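Local coordinates for probable adhesion protein (Pseudomonas aeruginosa, PDB 6R5S) that probably captures divalent metal ions in the periplasm as the solute-binding component of a zinc-type uptake system, and binds iron(II) and manganese(II), at residues D170-T175 with K216-K221; T175-Y180 with L248-Y253. One frame throughout, in Å; residues are numbered along the deposited sequence.

How the contacts relate
Both contacts are built around the parallel sheet of strands 193-194, 173-175, 222-226 and 244-248: contact 1 where strand 173-175 begins, contact 2 in the loops after strands 173-175 and 244-248. T175 is their shared residue, and their centres are about 18 Å apart. Contact 1 is peripheral, its centre about 23 Å from the centre of the chain, whereas contact 2 is buried, its centre about 7 Å from the centre of the chain, and holds the iron(II) ion. Even so, the side chain of A174 in contact 1 lies only about 11 Å from that of H177, a metal ligand in contact 2, so one short strand links the sheet's outer end to the metal site.

Contact 1 (D170-T175 with K216-K221); sequences DFRVAT and KALDVK
K221 reaches D170 with its ammonium group and R172 with its backbone. Its N donates to the carbonyl O of R172 over 3.1 Å, and its CB and CG pack against the same segment. The lysine chain first turns at chi2 (-66°) and then runs extended, which carries CE to 3.3 Å from the backbone O of D170 and NZ up to the carboxylate. There NZ makes a salt bridge to D170 OD2 at 3.3 Å, weak as a hydrogen bond. NZ is held more closely by D219 OD2, 2.8 Å away and approached from above the carboxylate plane. One ammonium thus lies between two acids and would be expected to offset their mutual repulsion.

Next to the backbone bond, R172 CB lies against V220 CA at 3.7 Å. The R172 and L218 side chains cross at about a right angle, and L218 CB sits over one face of the guanidinium, toward its rim. Further in, V220 CG1 meets A174 CB at 3.6 Å, an apolar touch between buried side chains.

Behind these contacts stands the end of helix 205-217. Its chain leaves helical geometry at D219 in a Schellman motif, with D219 N bonded back to K216 O, and the turn brings V220 and K221 alongside R172. L215 of the helix backs both A174 and V220. Backbone hydrogen bonds of A174 to V222 and F224 join strands 173-175 and 222-226 in parallel, while T192 lies against both R172 and L218.

Contact 2 (T175-Y180 with L248-Y253); sequences TIHGAY and LSHISY. With FE2 (Fe (II) ion), chain C.
An iron(II) ion is gripped by H177 NE2 at 2.4 Å and H250 NE2 at 2.3 Å, ligands given by the loops after strands 173-175 and 244-248. The two bonds meet at the metal at about 88°, so these histidines are neighbouring ligands, not opposed ones. Their side chains cross at about a right angle, with the ring planes turned 64° apart. H177 NE2 sits at the edge of the H250 ring, close to its plane; the two nitrogens are this close because both bind the ion, not through a hydrogen bond. In both residues CG stands anti to the backbone N (chi1 -158° in H177, similar in H250), beside the carbonyl carbon, and from there NE2 reaches the ion. A179 CB touches H250 CD2 beside this pair.

L248 CD1 covers one face of the Y180 ring, 3.9 Å from the centroid, in a CH-pi contact, while L248 CB meets Y180 CZ at 3.6 Å. A179 CB lies over the opposite face, sandwiching the ring, and S249 O meets its edge. The phenol OH approaches L248 O and H250 N without bonding to either; its hydrogen bond goes to E226 OE2.

T175 OG1 donates to H177 O over 2.9 Å, and S249 OG accepts from I251 N in an ST turn around H250. H41, H66, H111 and H199 complete an all-histidine shell, consistent with metal capture between the two lobes of this solute-binding family. Six neutral imidazoles would leave the ion's charge uncompensated by its direct ligands, and E226, touching both H177 and H250, may soften that from the second shell.

Contact 1 (D170-T175 with K216-K221)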
ATOM      1  N   ASP A 170     -26.492   1.256   1.497  1.00 45.61           N
ATOM      2  CA  ASP A 170     -26.174   2.574   2.020  1.00 45.87           C
ATOM      3  C   ASP A 170     -24.803   2.640   2.731  1.00 47.50           C
ATOM      4  O   ASP A 170     -24.492   3.666   3.343  1.00 48.79           O
ATOM      5  CB  ASP A 170     -27.321   3.040   2.964  1.00 50.65           C
ATOM      6  CG  ASP A 170     -27.342   2.439   4.374  1.00 70.11           C
ATOM      7  OD1 ASP A 170     -26.859   1.281   4.549  1.00 69.96           O
ATOM      8  OD2 ASP A 170     -27.849   3.119   5.302  1.00 80.72           O
ATOM      9  N   PHE A 171     -23.996   1.565   2.660  1.00 39.63           N
ATOM     10  CA  PHE A 171     -22.700   1.553   3.313  1.00 36.91           C
ATOM     11  C   PHE A 171     -21.655   2.284   2.529  1.00 38.85           C
ATOM     12  O   PHE A 171     -20.958   1.717   1.679  1.00 39.52           O
ATOM     13  CB  PHE A 171     -22.236   0.150   3.677  1.00 38.25           C
ATOM     14  CG  PHE A 171     -21.030   0.162   4.578  1.00 38.54           C
ATOM     15  CD1 PHE A 171     -21.137   0.580   5.903  1.00 41.80           C
ATOM     16  CD2 PHE A 171     -19.786  -0.264   4.109  1.00 38.26           C
ATOM     17  CE1 PHE A 171     -20.020   0.592   6.738  1.00 42.42           C
ATOM     18  CE2 PHE A 171     -18.677  -0.292   4.951  1.00 40.62           C
ATOM     19  CZ  PHE A 171     -18.798   0.148   6.257  1.00 40.64           C
ATOM     20  N   ARG A 172     -21.546   3.560   2.842  1.00 32.89           N
ATOM     21  CA  ARG A 172     -20.599   4.490   2.267  1.00 30.01           C
ATOM     22  C   ARG A 172     -19.411   4.605   3.186  1.00 30.54           C
ATOM     23  O   ARG A 172     -19.536   4.586   4.409  1.00 28.79           O
ATOM     24  CB  ARG A 172     -21.255   5.844   2.034  1.00 28.54           C
ATOM     25  CG  ARG A 172     -22.391   5.798   1.024  1.00 30.20           C
ATOM     26  CD  ARG A 172     -22.401   7.095   0.295  1.00 37.32           C
ATOM     27  NE  ARG A 172     -23.526   7.226  -0.620  1.00 46.48           N
ATOM     28  CZ  ARG A 172     -23.396   7.289  -1.941  1.00 59.66           C
ATOM     29  NH1 ARG A 172     -22.195   7.189  -2.504  1.00 41.29           N
ATOM     30  NH2 ARG A 172     -24.459   7.446  -2.709  1.00 46.89           N
ATOM     31  N   VAL A 173     -18.258   4.733   2.564  1.00 28.21           N
ATOM     32  CA  VAL A 173     -16.917   4.777   3.149  1.00 27.68           C
ATOM     33  C   VAL A 173     -16.139   5.978   2.565  1.00 30.59           C
ATOM     34  O   VAL A 173     -16.344   6.345   1.414  1.00 30.03           O
ATOM     35  CB  VAL A 173     -16.273   3.383   2.849  1.00 30.28           C
ATOM     36  CG1 VAL A 173     -14.796   3.454   2.518  1.00 29.02           C
ATOM     37  CG2 VAL A 173     -16.532   2.417   3.985  1.00 30.80           C
ATOM     38  N   ALA A 174     -15.301   6.621   3.382  1.00 27.52           N
ATOM     39  CA  ALA A 174     -14.444   7.736   2.964  1.00 26.83           C
ATOM     40  C   ALA A 174     -13.081   7.505   3.568  1.00 33.74           C
ATOM     41  O   ALA A 174     -12.976   6.810   4.581  1.00 35.05           O
ATOM     42  CB  ALA A 174     -14.998   9.059   3.447  1.00 28.16           C
ATOM     43  N   THR A 175     -12.026   8.036   2.933  1.00 30.58           N
ATOM     44  CA  THR A 175     -10.652   7.893   3.419  1.00 29.59           C
ATOM     45  C   THR A 175      -9.962   9.243   3.316  1.00 33.23           C
ATOM     46  O   THR A 175     -10.322  10.045   2.448  1.00 33.75           O
ATOM     47  CB  THR A 175      -9.892   6.732   2.707  1.00 38.70           C
ATOM     48  OG1 THR A 175      -9.707   7.012   1.329  1.00 44.81           O
ATOM     49  CG2 THR A 175     -10.597   5.392   2.808  1.00 37.62           C
ATOM     50  N   LYS A 216     -21.674  14.729   4.408  1.00 34.79           N
ATOM     51  CA  LYS A 216     -22.971  14.970   5.061  1.00 36.87           C
ATOM     52  C   LYS A 216     -24.152  14.735   4.100  1.00 41.59           C
ATOM     53  O   LYS A 216     -25.094  14.009   4.426  1.00 39.52           O
ATOM     54  CB  LYS A 216     -23.015  16.375   5.728  1.00 40.11           C
ATOM     55  CG  LYS A 216     -22.138  16.492   6.992  1.00 33.66           C
ATOM     56  CD  LYS A 216     -22.510  17.668   7.880  1.00 46.05           C
ATOM     57  CE  LYS A 216     -21.577  18.839   7.726  1.00 65.87           C
ATOM     58  NZ  LYS A 216     -21.934  19.968   8.631  1.00 79.01           N
ATOM     59  N   ALA A 217     -24.059  15.325   2.897  1.00 40.89           N
ATOM     60  CA  ALA A 217     -25.046  15.233   1.823  1.00 40.92           C
ATOM     61  C   ALA A 217     -25.272  13.777   1.412  1.00 44.33           C
ATOM     62  O   ALA A 217     -26.433  13.356   1.319  1.00 44.14           O
ATOM     63  CB  ALA A 217     -24.602  16.075   0.629  1.00 41.34           C
ATOM     64  N   LEU A 218     -24.156  13.001   1.262  1.00 39.91           N
ATOM     65  CA  LEU A 218     -24.141  11.587   0.840  1.00 38.82           C
ATOM     66  C   LEU A 218     -24.283  10.575   1.970  1.00 47.08           C
ATOM     67  O   LEU A 218     -24.244   9.378   1.697  1.00 47.32           O
ATOM     68  CB  LEU A 218     -22.863  11.259   0.056  1.00 36.59           C
ATOM     69  CG  LEU A 218     -22.561  12.093  -1.166  1.00 42.24           C
ATOM     70  CD1 LEU A 218     -21.126  11.979  -1.522  1.00 42.03           C
ATOM     71  CD2 LEU A 218     -23.427  11.707  -2.338  1.00 44.44           C
ATOM     72  N   ASP A 219     -24.443  11.033   3.220  1.00 47.07           N
ATOM     73  CA  ASP A 219     -24.533  10.185   4.406  1.00 48.99           C
ATOM     74  C   ASP A 219     -23.431   9.088   4.406  1.00 51.97           C
ATOM     75  O   ASP A 219     -23.721   7.877   4.333  1.00 53.00           O
ATOM     76  CB  ASP A 219     -25.955   9.618   4.612  1.00 53.64           C
ATOM     77  CG  ASP A 219     -26.221   8.999   5.986  1.00 79.01           C
ATOM     78  OD1 ASP A 219     -25.376   9.184   6.910  1.00 81.48           O
ATOM     79  OD2 ASP A 219     -27.275   8.335   6.144  1.00 90.79           O
ATOM     80  N   VAL A 220     -22.157   9.547   4.409  1.00 43.67           N
ATOM     81  CA  VAL A 220     -20.991   8.677   4.454  1.00 39.47           C
ATOM     82  C   VAL A 220     -20.930   8.141   5.894  1.00 45.60           C
ATOM     83  O   VAL A 220     -20.980   8.902   6.865  1.00 45.88           O
ATOM     84  CB  VAL A 220     -19.712   9.402   3.999  1.00 40.44           C
ATOM     85  CG1 VAL A 220     -18.472   8.586   4.334  1.00 38.35           C
ATOM     86  CG2 VAL A 220     -19.767   9.736   2.507  1.00 39.21           C
ATOM     87  N   LYS A 221     -20.888   6.817   6.016  1.00 43.65           N
ATOM     88  CA  LYS A 221     -20.944   6.110   7.296  1.00 43.83           C
ATOM     89  C   LYS A 221     -19.602   6.057   8.048  1.00 45.83           C
ATOM     90  O   LYS A 221     -19.564   6.457   9.222  1.00 46.82           O
ATOM     91  CB  LYS A 221     -21.548   4.697   7.101  1.00 44.92           C
ATOM     92  CG  LYS A 221     -22.832   4.662   6.252  1.00 55.87           C
ATOM     93  CD  LYS A 221     -24.051   5.368   6.908  1.00 67.66           C
ATOM     94  CE  LYS A 221     -25.247   5.426   5.992  1.00 74.15           C
ATOM     95  NZ  LYS A 221     -26.489   5.747   6.730  1.00 84.34           N
TER

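Contact 2 (T175-Y180 with L248-Y253)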
ATOM      1  N   THR A 175     -12.026   8.036   2.933  1.00 30.58           N
ATOM      2  CA  THR A 175     -10.652   7.893   3.419  1.00 29.59           C
ATOM      3  C   THR A 175      -9.962   9.243   3.316  1.00 33.23           C
ATOM      4  O   THR A 175     -10.322  10.045   2.448  1.00 33.75           O
ATOM      5  CB  THR A 175      -9.892   6.732   2.707  1.00 38.70           C
ATOM      6  OG1 THR A 175      -9.707   7.012   1.329  1.00 44.81           O
ATOM      7  CG2 THR A 175     -10.597   5.392   2.808  1.00 37.62           C
ATOM      8  N   ILE A 176      -9.001   9.515   4.215  1.00 28.72           N
ATOM      9  CA  ILE A 176      -8.200  10.739   4.208  1.00 29.05           C
ATOM     10  C   ILE A 176      -7.224  10.637   3.016  1.00 34.19           C
ATOM     11  O   ILE A 176      -7.311  11.418   2.079  1.00 34.11           O
ATOM     12  CB  ILE A 176      -7.468  10.885   5.571  1.00 32.55           C
ATOM     13  CG1 ILE A 176      -8.465  10.952   6.762  1.00 33.81           C
ATOM     14  CG2 ILE A 176      -6.461  12.031   5.590  1.00 32.93           C
ATOM     15  CD1 ILE A 176      -9.536  12.022   6.726  1.00 45.41           C
ATOM     16  N   HIS A 177      -6.358   9.618   3.034  1.00 31.21           N
ATOM     17  CA  HIS A 177      -5.379   9.305   1.988  1.00 30.29           C
ATOM     18  C   HIS A 177      -6.049   8.440   0.892  1.00 34.50           C
ATOM     19  O   HIS A 177      -6.825   7.543   1.210  1.00 34.54           O
ATOM     20  CB  HIS A 177      -4.197   8.539   2.643  1.00 29.85           C
ATOM     21  CG  HIS A 177      -2.920   8.602   1.873  1.00 33.01           C
ATOM     22  ND1 HIS A 177      -2.116   9.712   1.908  1.00 35.90           N
ATOM     23  CD2 HIS A 177      -2.330   7.665   1.094  1.00 33.97           C
ATOM     24  CE1 HIS A 177      -1.086   9.436   1.122  1.00 34.95           C
ATOM     25  NE2 HIS A 177      -1.165   8.213   0.624  1.00 34.04           N
ATOM     26  N   GLY A 178      -5.719   8.678  -0.370  1.00 32.16           N
ATOM     27  CA  GLY A 178      -6.266   7.899  -1.481  1.00 31.65           C
ATOM     28  C   GLY A 178      -5.515   6.602  -1.712  1.00 36.50           C
ATOM     29  O   GLY A 178      -5.095   6.308  -2.837  1.00 36.94           O
ATOM     30  N   ALA A 179      -5.375   5.798  -0.649  1.00 32.74           N
ATOM     31  CA  ALA A 179      -4.628   4.551  -0.662  1.00 32.14           C
ATOM     32  C   ALA A 179      -5.426   3.242  -0.562  1.00 35.91           C
ATOM     33  O   ALA A 179      -4.804   2.176  -0.692  1.00 37.70           O
ATOM     34  CB  ALA A 179      -3.617   4.588   0.478  1.00 33.41           C
ATOM     35  N   TYR A 180      -6.753   3.280  -0.298  1.00 29.26           N
ATOM     36  CA  TYR A 180      -7.465   2.052   0.017  1.00 28.69           C
ATOM     37  C   TYR A 180      -8.470   1.565  -1.030  1.00 32.82           C
ATOM     38  O   TYR A 180      -9.134   0.541  -0.802  1.00 31.69           O
ATOM     39  CB  TYR A 180      -8.096   2.201   1.408  1.00 30.70           C
ATOM     40  CG  TYR A 180      -7.026   2.590   2.411  1.00 34.42           C
ATOM     41  CD1 TYR A 180      -6.034   1.681   2.786  1.00 37.59           C
ATOM     42  CD2 TYR A 180      -6.904   3.907   2.853  1.00 35.32           C
ATOM     43  CE1 TYR A 180      -4.981   2.060   3.612  1.00 40.25           C
ATOM     44  CE2 TYR A 180      -5.851   4.298   3.676  1.00 36.94           C
ATOM     45  CZ  TYR A 180      -4.895   3.369   4.058  1.00 47.09           C
ATOM     46  OH  TYR A 180      -3.878   3.709   4.913  1.00 48.16           O
ATOM     47  N   LEU A 248      -6.155   2.956   9.184  1.00 28.89           N
ATOM     48  CA  LEU A 248      -5.530   1.956   8.337  1.00 27.28           C
ATOM     49  C   LEU A 248      -4.065   2.265   8.145  1.00 36.28           C
ATOM     50  O   LEU A 248      -3.622   3.382   8.422  1.00 37.86           O
ATOM     51  CB  LEU A 248      -6.277   1.814   6.996  1.00 25.46           C
ATOM     52  CG  LEU A 248      -7.660   1.131   7.038  1.00 28.35           C
ATOM     53  CD1 LEU A 248      -8.310   1.152   5.711  1.00 27.00           C
ATOM     54  CD2 LEU A 248      -7.544  -0.284   7.466  1.00 29.51           C
ATOM     55  N   SER A 249      -3.285   1.249   7.749  1.00 34.49           N
ATOM     56  CA  SER A 249      -1.856   1.415   7.571  1.00 34.60           C
ATOM     57  C   SER A 249      -1.463   1.398   6.112  1.00 40.10           C
ATOM     58  O   SER A 249      -1.797   0.461   5.379  1.00 40.46           O
ATOM     59  CB  SER A 249      -1.090   0.345   8.335  1.00 37.03           C
ATOM     60  OG  SER A 249       0.287   0.430   8.019  1.00 42.27           O
ATOM     61  N   HIS A 250      -0.704   2.425   5.709  1.00 35.40           N
ATOM     62  CA  HIS A 250      -0.142   2.572   4.370  1.00 33.17           C
ATOM     63  C   HIS A 250       1.067   1.603   4.237  1.00 39.90           C
ATOM     64  O   HIS A 250       1.509   1.348   3.121  1.00 40.75           O
ATOM     65  CB  HIS A 250       0.301   4.039   4.207  1.00 32.91           C
ATOM     66  CG  HIS A 250       0.578   4.497   2.807  1.00 35.35           C
ATOM     67  ND1 HIS A 250       1.564   3.916   2.031  1.00 37.13           N
ATOM     68  CD2 HIS A 250       0.070   5.552   2.135  1.00 36.82           C
ATOM     69  CE1 HIS A 250       1.603   4.610   0.909  1.00 36.39           C
ATOM     70  NE2 HIS A 250       0.728   5.607   0.926  1.00 36.68           N
ATOM     71  N   ILE A 251       1.582   1.045   5.374  1.00 37.85           N
ATOM     72  CA  ILE A 251       2.755   0.136   5.469  1.00 38.31           C
ATOM     73  C   ILE A 251       3.971   0.941   4.999  1.00 42.81           C
ATOM     74  O   ILE A 251       4.501   0.690   3.923  1.00 43.14           O
ATOM     75  CB  ILE A 251       2.553  -1.263   4.748  1.00 40.97           C
ATOM     76  CG1 ILE A 251       1.134  -1.860   5.031  1.00 40.62           C
ATOM     77  CG2 ILE A 251       3.671  -2.254   5.121  1.00 42.67           C
ATOM     78  CD1 ILE A 251       0.734  -3.080   4.302  1.00 45.32           C
ATOM     79  N   SER A 252       4.314   2.005   5.757  1.00 41.18           N
ATOM     80  CA  SER A 252       5.384   2.958   5.429  1.00 41.96           C
ATOM     81  C   SER A 252       6.149   3.488   6.649  1.00 50.13           C
ATOM     82  O   SER A 252       7.126   4.225   6.483  1.00 52.14           O
ATOM     83  CB  SER A 252       4.820   4.128   4.628  1.00 43.36           C
ATOM     84  OG  SER A 252       3.951   4.954   5.389  1.00 50.96           O
ATOM     85  N   TYR A 253       5.717   3.112   7.866  1.00 48.59           N
ATOM     86  CA  TYR A 253       6.309   3.598   9.117  1.00 51.25           C
ATOM     87  C   TYR A 253       7.277   2.612   9.773  1.00 57.29           C
ATOM     88  O   TYR A 253       7.008   1.411   9.835  1.00 57.47           O
ATOM     89  CB  TYR A 253       5.183   3.979  10.097  1.00 53.39           C
ATOM     90  CG  TYR A 253       5.620   4.665  11.372  1.00 59.53           C
ATOM     91  CD1 TYR A 253       5.685   6.053  11.455  1.00 62.61           C
ATOM     92  CD2 TYR A 253       5.869   3.931  12.530  1.00 62.45           C
ATOM     93  CE1 TYR A 253       6.032   6.691  12.644  1.00 65.45           C
ATOM     94  CE2 TYR A 253       6.209   4.559  13.727  1.00 65.55           C
ATOM     95  CZ  TYR A 253       6.291   5.940  13.779  1.00 75.27           C
ATOM     96  OH  TYR A 253       6.633   6.564  14.959  1.00 82.45           O
TER
HETATM   97 FE   FE2 C 401       0.558   7.192  -0.686  1.00 53.18          FE